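PDB 4ZXA: hydroquinone dioxygenase large subunit from Pseudomonas sp., which probably catalyses, together with its small subunit, the metal-dependent ring cleavage of hydroquinone by dioxygen in a cupin-type active site. Local coordinates for residues E[39-44]-E[136-141]. Numbering follows the deposited sequence.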
loop_
_atom_site.group_PDB
_atom_site.type_symbol
_atom_site.label_atom_id
_atom_site.label_comp_id
_atom_site.label_asym_id
_atom_site.label_seq_id
_atom_site.Cartn_x
_atom_site.Cartn_y
_atom_site.Cartn_z
ATOM N N LEU E 39 7.023 16.776 -9.856
ATOM C CA LEU E 39 5.863 16.118 -9.286
ATOM C C LEU E 39 4.614 16.252 -10.176
ATOM O O LEU E 39 4.146 17.369 -10.442
ATOM C CB LEU E 39 5.589 16.680 -7.889
ATOM C CG LEU E 39 6.796 16.545 -6.962
ATOM C CD1 LEU E 39 7.639 17.803 -6.975
ATOM C CD2 LEU E 39 6.329 16.215 -5.546
ATOM N N SER E 40 4.079 15.116 -10.627
ATOM C CA SER E 40 2.834 15.112 -11.388
ATOM C C SER E 40 1.939 13.990 -10.904
ATOM O O SER E 40 2.408 13.065 -10.248
ATOM C CB SER E 40 3.115 14.908 -12.870
ATOM O OG SER E 40 3.544 13.582 -13.106
ATOM N N ARG E 41 0.659 14.056 -11.246
ATOM C CA ARG E 41 -0.269 12.993 -10.901
ATOM C C ARG E 41 -1.216 12.708 -12.055
ATOM O O ARG E 41 -1.519 13.587 -12.853
ATOM C CB ARG E 41 -1.062 13.354 -9.644
ATOM C CG ARG E 41 -2.301 14.182 -9.904
ATOM C CD ARG E 41 -3.381 13.903 -8.879
ATOM N NE ARG E 41 -4.101 12.668 -9.162
ATOM C CZ ARG E 41 -5.143 12.230 -8.465
ATOM N NH1 ARG E 41 -5.595 12.925 -7.436
ATOM N NH2 ARG E 41 -5.733 11.095 -8.798
ATOM N N ASP E 42 -1.679 11.469 -12.139
ATOM C CA ASP E 42 -2.689 11.104 -13.115
ATOM C C ASP E 42 -3.927 10.583 -12.399
ATOM O O ASP E 42 -4.210 10.978 -11.275
ATOM C CB ASP E 42 -2.156 10.074 -14.113
ATOM C CG ASP E 42 -1.623 8.835 -13.444
ATOM O OD1 ASP E 42 -2.024 8.562 -12.301
ATOM O OD2 ASP E 42 -0.806 8.134 -14.063
ATOM N N GLU E 43 -4.665 9.700 -13.053
ATOM C CA GLU E 43 -5.916 9.203 -12.502
ATOM C C GLU E 43 -5.713 8.273 -11.306
ATOM O O GLU E 43 -6.606 8.117 -10.481
ATOM C CB GLU E 43 -6.735 8.508 -13.591
ATOM C CG GLU E 43 -7.259 9.446 -14.665
ATOM C CD GLU E 43 -6.284 9.644 -15.808
ATOM O OE1 GLU E 43 -5.127 9.202 -15.691
ATOM O OE2 GLU E 43 -6.672 10.246 -16.825
ATOM N N TYR E 44 -4.540 7.661 -11.215
ATOM C CA TYR E 44 -4.258 6.721 -10.131
ATOM C C TYR E 44 -3.006 7.035 -9.298
ATOM O O TYR E 44 -2.953 6.696 -8.117
ATOM C CB TYR E 44 -4.117 5.298 -10.682
ATOM C CG TYR E 44 -5.417 4.550 -10.884
ATOM C CD1 TYR E 44 -5.806 4.120 -12.147
ATOM C CD2 TYR E 44 -6.248 4.266 -9.815
ATOM C CE1 TYR E 44 -6.977 3.427 -12.332
ATOM C CE2 TYR E 44 -7.425 3.572 -9.991
ATOM C CZ TYR E 44 -7.790 3.153 -11.252
ATOM O OH TYR E 44 -8.973 2.462 -11.433
ATOM N N TRP E 136 -4.319 18.592 -6.352
ATOM C CA TRP E 136 -4.550 17.157 -6.537
ATOM C C TRP E 136 -5.671 16.577 -5.665
ATOM O O TRP E 136 -6.068 15.409 -5.833
ATOM C CB TRP E 136 -3.256 16.367 -6.317
ATOM C CG TRP E 136 -2.164 16.730 -7.274
ATOM C CD1 TRP E 136 -2.225 17.649 -8.278
ATOM C CD2 TRP E 136 -0.845 16.174 -7.320
ATOM N NE1 TRP E 136 -1.031 17.701 -8.943
ATOM C CE2 TRP E 136 -0.164 16.806 -8.373
ATOM C CE3 TRP E 136 -0.180 15.198 -6.570
ATOM C CZ2 TRP E 136 1.155 16.501 -8.699
ATOM C CZ3 TRP E 136 1.131 14.897 -6.894
ATOM C CH2 TRP E 136 1.782 15.542 -7.947
ATOM N N THR E 137 -6.184 17.385 -4.745
ATOM C CA THR E 137 -7.275 16.929 -3.907
ATOM C C THR E 137 -8.633 17.373 -4.441
ATOM O O THR E 137 -8.988 18.542 -4.373
ATOM C CB THR E 137 -7.121 17.401 -2.461
ATOM O OG1 THR E 137 -5.813 17.056 -1.983
ATOM C CG2 THR E 137 -8.181 16.746 -1.586
ATOM N N ASN E 138 -9.386 16.412 -4.952
ATOM C CA ASN E 138 -10.701 16.652 -5.500
ATOM C C ASN E 138 -11.708 16.805 -4.392
ATOM O O ASN E 138 -11.422 16.465 -3.250
ATOM C CB ASN E 138 -11.095 15.482 -6.394
ATOM C CG ASN E 138 -10.112 15.269 -7.514
ATOM O OD1 ASN E 138 -9.630 16.234 -8.116
ATOM N ND2 ASN E 138 -9.779 14.009 -7.786
ATOM N N ALA E 139 -12.892 17.299 -4.742
ATOM C CA ALA E 139 -13.920 17.658 -3.763
ATOM C C ALA E 139 -14.463 16.429 -3.058
ATOM O O ALA E 139 -15.220 16.533 -2.098
ATOM C CB ALA E 139 -15.054 18.403 -4.441
ATOM N N THR E 140 -14.035 15.270 -3.527
ATOM C CA THR E 140 -14.623 14.016 -3.145
ATOM C C THR E 140 -13.701 13.269 -2.156
ATOM O O THR E 140 -14.035 12.198 -1.661
ATOM C CB THR E 140 -14.878 13.207 -4.434
ATOM O OG1 THR E 140 -16.024 12.359 -4.291
ATOM C CG2 THR E 140 -13.659 12.407 -4.814
ATOM N N PHE E 141 -12.556 13.867 -1.848
ATOM C CA PHE E 141 -11.514 13.204 -1.065
ATOM C C PHE E 141 -10.922 14.102 0.028
ATOM O O PHE E 141 -10.425 15.192 -0.243
ATOM C CB PHE E 141 -10.399 12.710 -2.003
ATOM C CG PHE E 141 -9.283 11.969 -1.309
ATOM C CD1 PHE E 141 -9.465 10.660 -0.877
ATOM C CD2 PHE E 141 -8.040 12.565 -1.122
ATOM C CE1 PHE E 141 -8.439 9.958 -0.243
ATOM C CE2 PHE E 141 -7.012 11.873 -0.493
ATOM C CZ PHE E 141 -7.217 10.560 -0.049
#
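Arg41 lays its aliphatic chain over one face of the Trp136 indole, a CH-pi contact: CG stands 3.5 Å from the centroid of the five-membered ring, only 8° off the ring normal. CB covers the middle of the indole, and CD reaches Trp136 CG at 3.5 Å. The far rim of the six-membered ring runs up to the strand backbone, with Trp136 CH2 3.3 Å from Ser40 C, while Leu39 CB packs against the same CH2.

Polar contacts begin where the Arg41 chain bends at its third torsion, which leaves the guanidinium plane 77° from the indole instead of stacked on it. Arg41 NE and NH2 both donate to Asp42 O, in its carbonyl plane, at 2.7 and 2.9 Å. Trp136 O sits at the edge of the guanidinium, near its plane, and takes a weak bond from Arg41 NH1 (3.0 Å, N-H...O 125°). Trp136 NE1 donates to Arg30 O. Replacing Trp136 by alanine is likely to leave the Arg41 methylenes without their flat support and the Arg30 carbonyl without its indole donor.

The contact thus seats the C-terminal end of helix 122-136 against the N-terminal antiparallel sheet, at strand 37-41 between 32-34 and 45-52, with Ala46 and Tyr29 also touching Trp136.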